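Local coordinates for protein acyl-coenzyme A oxidase 1 (Yarrowia lipolytica, PDB 5Y9D) that catalyses, as an FAD-dependent oxidase of peroxisomal fatty acid beta-oxidation, the conversion of saturated acyl-CoA and oxygen to a (2E)-enoyl-CoA and hydrogen peroxide, at residues 46-49 with 50-54; 639-642 with 643-646. One frame throughout, in Å; residues are numbered along the deposited sequence.

Interaction 1. Residues 46-49 with 50-54; sequences DVTN and FLNGG
F50 and L51 close the last full turns of helix 44-52 against D46 and V47. F50 N donates to D46 O at 2.9 Å, and L51 N to V47 O at the same length. The compact part lies on the V47, F50 and L51 face. F50 holds CG anti to its own N (chi1 168°), which leads the end of the ring away from the preceding turn while CB stays 3.3 Å from V47 O; that carbonyl oxygen lies at the ring edge, near the ring plane. L51 sets CG 3.6 Å from the same V47 O. Valine, leucine and phenylalanine suit this buried face because they offer hydrocarbon alone.

The other flank is polar. T48, still buried, lies side by side with N52, T48 CG2 3.7 Å from N52 ND2, while N52 N bonds T48 O. T48 OG1 bonds V44 O one turn back, as suits a threonine buried within a helix, and also meets A646. The flank opens at N49 and N52, both partly exposed: N49 OD1 and N52 ND2 bond T58 OG1, so one hydroxyl tethers the two amides.

At the helix end, which leads to the exposed G53, N49 O receives a nearly straight bond from G54 N (2.9 Å, 169° at the hydrogen) and weak ones from N52 N and G53 N. This 6→1 bond, with G53 at positive phi (81°), makes a C-terminal turn resembling a Schellman motif but without its 5→2 bond. Glycine suits G53 because a positive phi favours it, and G54 because a side chain would jam against the preceding carbonyl; G54 is then the N-cap of the next helix.

The buried face packs on helix 355-391, with V47 and L51 on Y369 and F50 on M373, while T48 and N52 lean on helix 55-70.

Interaction 2. Residues 639-642 with 643-646; sequences QVIG and LTDA
With chi1 at 47°, T644 places OG1 between its own N and carbonyl carbon and turns it back toward V640 O, whereas D645 (chi1 -86°) brings its carboxylate across the side chain of I641. A threonine hydroxyl can in principle bond back to the carbonyl one turn earlier, which suits this buried turn, but the modelled bond from T644 OG1 to V640 O is doubtfully short; T644 N bonds the same oxygen at 3.0 Å. The exact fit of D645 against I641 is likewise doubtful, since its CB and CG crowd I641 O in the model. Its charge is answered by R37 at OD2 and R332 at OD1, two salt bridges that hold both oxygens of the buried carboxylate. With an alanine in its place, R37 and R332 would probably both lose this carboxylate, leaving their charges less well answered. L643 N reaches Q639 O, the N-cap carbonyl, at 3.2 Å, with L643 CG resting 3.5 Å from that oxygen. The short helix 640-646 is thus wedged among three others: I641 on helix 28-38, T644 on helix 306-334, and V640, L643 and A646 on helix 355-391.

Overall arrangement
Interactions 1 and 2 are far apart in sequence, one in the N-terminal region of the acyl-CoA oxidase family and the other in its C-terminal region, yet their centres lie only about 13 Å apart. They meet where the end of 639-646 abuts helix 44-52: T48 OG1 is 2.5 Å from A646 O, a probable hydrogen bond, and V47 CB packs 3.6 Å from A646 CB. Y369 of helix 355-391 is common ground, touched by V47 and L51 of interaction 1 and by A646 of interaction 2; F42 is likewise shared. Neither contact touches the flavin or the probable proton acceptor E464, but helix 355-391 also carries H357 and R360 of an FAD pocket, so they pack on a helix that reaches the cofactor.

Interaction 1. Residues 46-49 with 50-54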
ATOM      1  N   ASP A  46      -8.842  -3.040  32.288  1.00 31.61           N
ATOM      2  CA  ASP A  46      -8.119  -4.265  32.599  1.00 31.84           C
ATOM      3  C   ASP A  46      -7.385  -4.760  31.321  1.00 31.16           C
ATOM      4  O   ASP A  46      -6.228  -5.167  31.393  1.00 32.38           O
ATOM      5  CB  ASP A  46      -9.032  -5.355  33.181  1.00 35.32           C
ATOM      6  CG  ASP A  46      -9.524  -5.059  34.612  1.00 38.45           C
ATOM      7  OD1 ASP A  46      -8.868  -4.345  35.401  1.00 44.49           O
ATOM      8  OD2 ASP A  46     -10.586  -5.594  34.967  1.00 41.30           O
ATOM      9  N   VAL A  47      -8.042  -4.720  30.162  1.00 29.49           N
ATOM     10  CA  VAL A  47      -7.373  -5.069  28.900  1.00 31.78           C
ATOM     11  C   VAL A  47      -6.254  -4.069  28.569  1.00 32.60           C
ATOM     12  O   VAL A  47      -5.191  -4.473  28.130  1.00 35.31           O
ATOM     13  CB  VAL A  47      -8.330  -5.149  27.691  1.00 30.08           C
ATOM     14  CG1 VAL A  47      -7.595  -5.705  26.481  1.00 29.07           C
ATOM     15  CG2 VAL A  47      -9.516  -6.038  28.002  1.00 31.65           C
ATOM     16  N   THR A  48      -6.503  -2.778  28.791  1.00 31.62           N
ATOM     17  CA  THR A  48      -5.500  -1.727  28.567  1.00 31.00           C
ATOM     18  C   THR A  48      -4.243  -2.010  29.422  1.00 31.06           C
ATOM     19  O   THR A  48      -3.130  -1.940  28.934  1.00 29.30           O
ATOM     20  CB  THR A  48      -6.093  -0.311  28.850  1.00 28.31           C
ATOM     21  OG1 THR A  48      -7.289  -0.111  28.073  1.00 26.08           O
ATOM     22  CG2 THR A  48      -5.121   0.769  28.462  1.00 28.41           C
ATOM     23  N   ASN A  49      -4.456  -2.397  30.674  1.00 32.30           N
ATOM     24  CA  ASN A  49      -3.385  -2.797  31.605  1.00 31.27           C
ATOM     25  C   ASN A  49      -2.664  -4.058  31.175  1.00 31.91           C
ATOM     26  O   ASN A  49      -1.454  -4.155  31.277  1.00 33.69           O
ATOM     27  CB  ASN A  49      -3.962  -2.962  33.009  1.00 28.93           C
ATOM     28  CG  ASN A  49      -4.338  -1.630  33.617  1.00 30.86           C
ATOM     29  OD1 ASN A  49      -3.896  -0.559  33.146  1.00 29.46           O
ATOM     30  ND2 ASN A  49      -5.152  -1.666  34.668  1.00 33.03           N
ATOM     31  N   PHE A  50      -3.406  -5.006  30.645  1.00 30.60           N
ATOM     32  CA  PHE A  50      -2.794  -6.174  30.070  1.00 31.04           C
ATOM     33  C   PHE A  50      -1.887  -5.825  28.892  1.00 33.09           C
ATOM     34  O   PHE A  50      -0.815  -6.393  28.748  1.00 36.16           O
ATOM     35  CB  PHE A  50      -3.881  -7.120  29.604  1.00 31.54           C
ATOM     36  CG  PHE A  50      -3.386  -8.215  28.750  1.00 31.24           C
ATOM     37  CD1 PHE A  50      -2.921  -9.379  29.316  1.00 32.08           C
ATOM     38  CD2 PHE A  50      -3.392  -8.084  27.373  1.00 31.62           C
ATOM     39  CE1 PHE A  50      -2.467 -10.414  28.517  1.00 33.98           C
ATOM     40  CE2 PHE A  50      -2.914  -9.103  26.568  1.00 32.77           C
ATOM     41  CZ  PHE A  50      -2.460 -10.274  27.142  1.00 33.88           C
ATOM     42  N   LEU A  51      -2.329  -4.908  28.032  1.00 34.40           N
ATOM     43  CA  LEU A  51      -1.515  -4.486  26.895  1.00 32.49           C
ATOM     44  C   LEU A  51      -0.296  -3.681  27.299  1.00 31.30           C
ATOM     45  O   LEU A  51       0.725  -3.782  26.659  1.00 34.61           O
ATOM     46  CB  LEU A  51      -2.334  -3.680  25.905  1.00 31.69           C
ATOM     47  CG  LEU A  51      -3.322  -4.469  25.072  1.00 30.71           C
ATOM     48  CD1 LEU A  51      -4.233  -3.507  24.342  1.00 30.66           C
ATOM     49  CD2 LEU A  51      -2.576  -5.364  24.090  1.00 30.32           C
ATOM     50  N   ASN A  52      -0.372  -2.912  28.366  1.00 31.28           N
ATOM     51  CA  ASN A  52       0.770  -2.084  28.757  1.00 32.46           C
ATOM     52  C   ASN A  52       1.720  -2.718  29.761  1.00 34.45           C
ATOM     53  O   ASN A  52       2.755  -2.136  30.056  1.00 38.08           O
ATOM     54  CB  ASN A  52       0.275  -0.755  29.330  1.00 31.34           C
ATOM     55  CG  ASN A  52      -0.379   0.101  28.290  1.00 31.02           C
ATOM     56  OD1 ASN A  52       0.027   0.066  27.146  1.00 30.51           O
ATOM     57  ND2 ASN A  52      -1.412   0.865  28.674  1.00 32.10           N
ATOM     58  N   GLY A  53       1.377  -3.889  30.301  1.00 36.54           N
ATOM     59  CA  GLY A  53       2.203  -4.536  31.329  1.00 35.57           C
ATOM     60  C   GLY A  53       1.981  -3.974  32.724  1.00 37.49           C
ATOM     61  O   GLY A  53       2.931  -3.803  33.457  1.00 42.26           O
ATOM     62  N   GLY A  54       0.725  -3.675  33.075  1.00 36.65           N
ATOM     63  CA  GLY A  54       0.337  -3.239  34.412  1.00 36.00           C
ATOM     64  C   GLY A  54      -0.233  -1.824  34.485  1.00 37.22           C
ATOM     65  O   GLY A  54       0.020  -1.012  33.595  1.00 39.55           O
TER

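Interaction 2. Residues 639-642 with 643-646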
ATOM      1  N   GLN A 639     -17.554  -8.008  21.005  1.00 32.77           N
ATOM      2  CA  GLN A 639     -16.788  -7.154  21.919  1.00 34.18           C
ATOM      3  C   GLN A 639     -15.827  -6.145  21.236  1.00 30.41           C
ATOM      4  O   GLN A 639     -14.947  -5.608  21.904  1.00 28.43           O
ATOM      5  CB  GLN A 639     -15.945  -8.026  22.869  1.00 37.63           C
ATOM      6  CG  GLN A 639     -16.689  -9.006  23.781  1.00 38.66           C
ATOM      7  CD  GLN A 639     -17.480  -8.313  24.883  1.00 41.57           C
ATOM      8  OE1 GLN A 639     -16.915  -7.780  25.859  1.00 36.55           O
ATOM      9  NE2 GLN A 639     -18.810  -8.327  24.740  1.00 43.08           N
ATOM     10  N   VAL A 640     -15.973  -5.881  19.934  1.00 28.46           N
ATOM     11  CA  VAL A 640     -14.972  -5.086  19.235  1.00 28.14           C
ATOM     12  C   VAL A 640     -14.716  -3.737  19.852  1.00 28.99           C
ATOM     13  O   VAL A 640     -13.546  -3.261  19.834  1.00 27.49           O
ATOM     14  CB  VAL A 640     -15.294  -4.794  17.768  1.00 30.39           C
ATOM     15  CG1 VAL A 640     -14.775  -5.910  16.902  1.00 33.79           C
ATOM     16  CG2 VAL A 640     -16.779  -4.510  17.525  1.00 30.13           C
ATOM     17  N   ILE A 641     -15.782  -3.108  20.321  1.00 26.54           N
ATOM     18  CA  ILE A 641     -15.711  -1.804  20.936  1.00 25.36           C
ATOM     19  C   ILE A 641     -14.895  -1.851  22.209  1.00 25.17           C
ATOM     20  O   ILE A 641     -14.156  -0.938  22.489  1.00 25.62           O
ATOM     21  CB  ILE A 641     -17.100  -1.201  21.168  1.00 26.61           C
ATOM     22  CG1 ILE A 641     -17.815  -1.019  19.840  1.00 27.49           C
ATOM     23  CG2 ILE A 641     -16.992   0.148  21.833  1.00 26.68           C
ATOM     24  CD1 ILE A 641     -16.992  -0.283  18.815  1.00 27.99           C
ATOM     25  N   GLY A 642     -15.042  -2.909  22.988  1.00 24.31           N
ATOM     26  CA  GLY A 642     -14.223  -3.058  24.165  1.00 25.84           C
ATOM     27  C   GLY A 642     -12.741  -3.201  23.895  1.00 27.02           C
ATOM     28  O   GLY A 642     -11.963  -2.521  24.508  1.00 27.55           O
ATOM     29  N   LEU A 643     -12.350  -4.040  22.948  1.00 28.40           N
ATOM     30  CA  LEU A 643     -10.932  -4.235  22.618  1.00 29.72           C
ATOM     31  C   LEU A 643     -10.222  -3.016  21.992  1.00 29.97           C
ATOM     32  O   LEU A 643      -9.074  -2.604  22.357  1.00 35.26           O
ATOM     33  CB  LEU A 643     -10.809  -5.481  21.750  1.00 29.15           C
ATOM     34  CG  LEU A 643     -11.665  -6.608  22.328  1.00 29.38           C
ATOM     35  CD1 LEU A 643     -12.028  -7.658  21.304  1.00 30.22           C
ATOM     36  CD2 LEU A 643     -11.006  -7.248  23.533  1.00 30.73           C
ATOM     37  N   THR A 644     -10.948  -2.406  21.076  1.00 28.05           N
ATOM     38  CA  THR A 644     -10.525  -1.167  20.486  1.00 26.21           C
ATOM     39  C   THR A 644     -10.471  -0.055  21.529  1.00 25.99           C
ATOM     40  O   THR A 644      -9.587   0.767  21.495  1.00 28.96           O
ATOM     41  CB  THR A 644     -11.352  -0.827  19.234  1.00 27.11           C
ATOM     42  OG1 THR A 644     -12.740  -0.992  19.499  1.00 27.40           O
ATOM     43  CG2 THR A 644     -10.995  -1.768  18.140  1.00 26.97           C
ATOM     44  N   ASP A 645     -11.428  -0.040  22.447  1.00 27.22           N
ATOM     45  CA  ASP A 645     -11.482   0.941  23.522  1.00 26.05           C
ATOM     46  C   ASP A 645     -10.271   0.729  24.405  1.00 28.07           C
ATOM     47  O   ASP A 645      -9.711   1.648  24.970  1.00 27.29           O
ATOM     48  CB  ASP A 645     -12.778   0.801  24.325  1.00 28.72           C
ATOM     49  CG  ASP A 645     -13.940   1.583  23.723  1.00 29.60           C
ATOM     50  OD1 ASP A 645     -13.733   2.376  22.799  1.00 29.08           O
ATOM     51  OD2 ASP A 645     -15.074   1.395  24.176  1.00 30.46           O
ATOM     52  N   ALA A 646      -9.920  -0.541  24.510  1.00 28.35           N
ATOM     53  CA  ALA A 646      -8.854  -1.098  25.319  1.00 28.74           C
ATOM     54  C   ALA A 646      -7.515  -0.574  24.883  1.00 27.38           C
ATOM     55  O   ALA A 646      -6.588  -0.527  25.677  1.00 27.13           O
ATOM     56  CB  ALA A 646      -8.870  -2.607  25.238  1.00 30.14           C
TER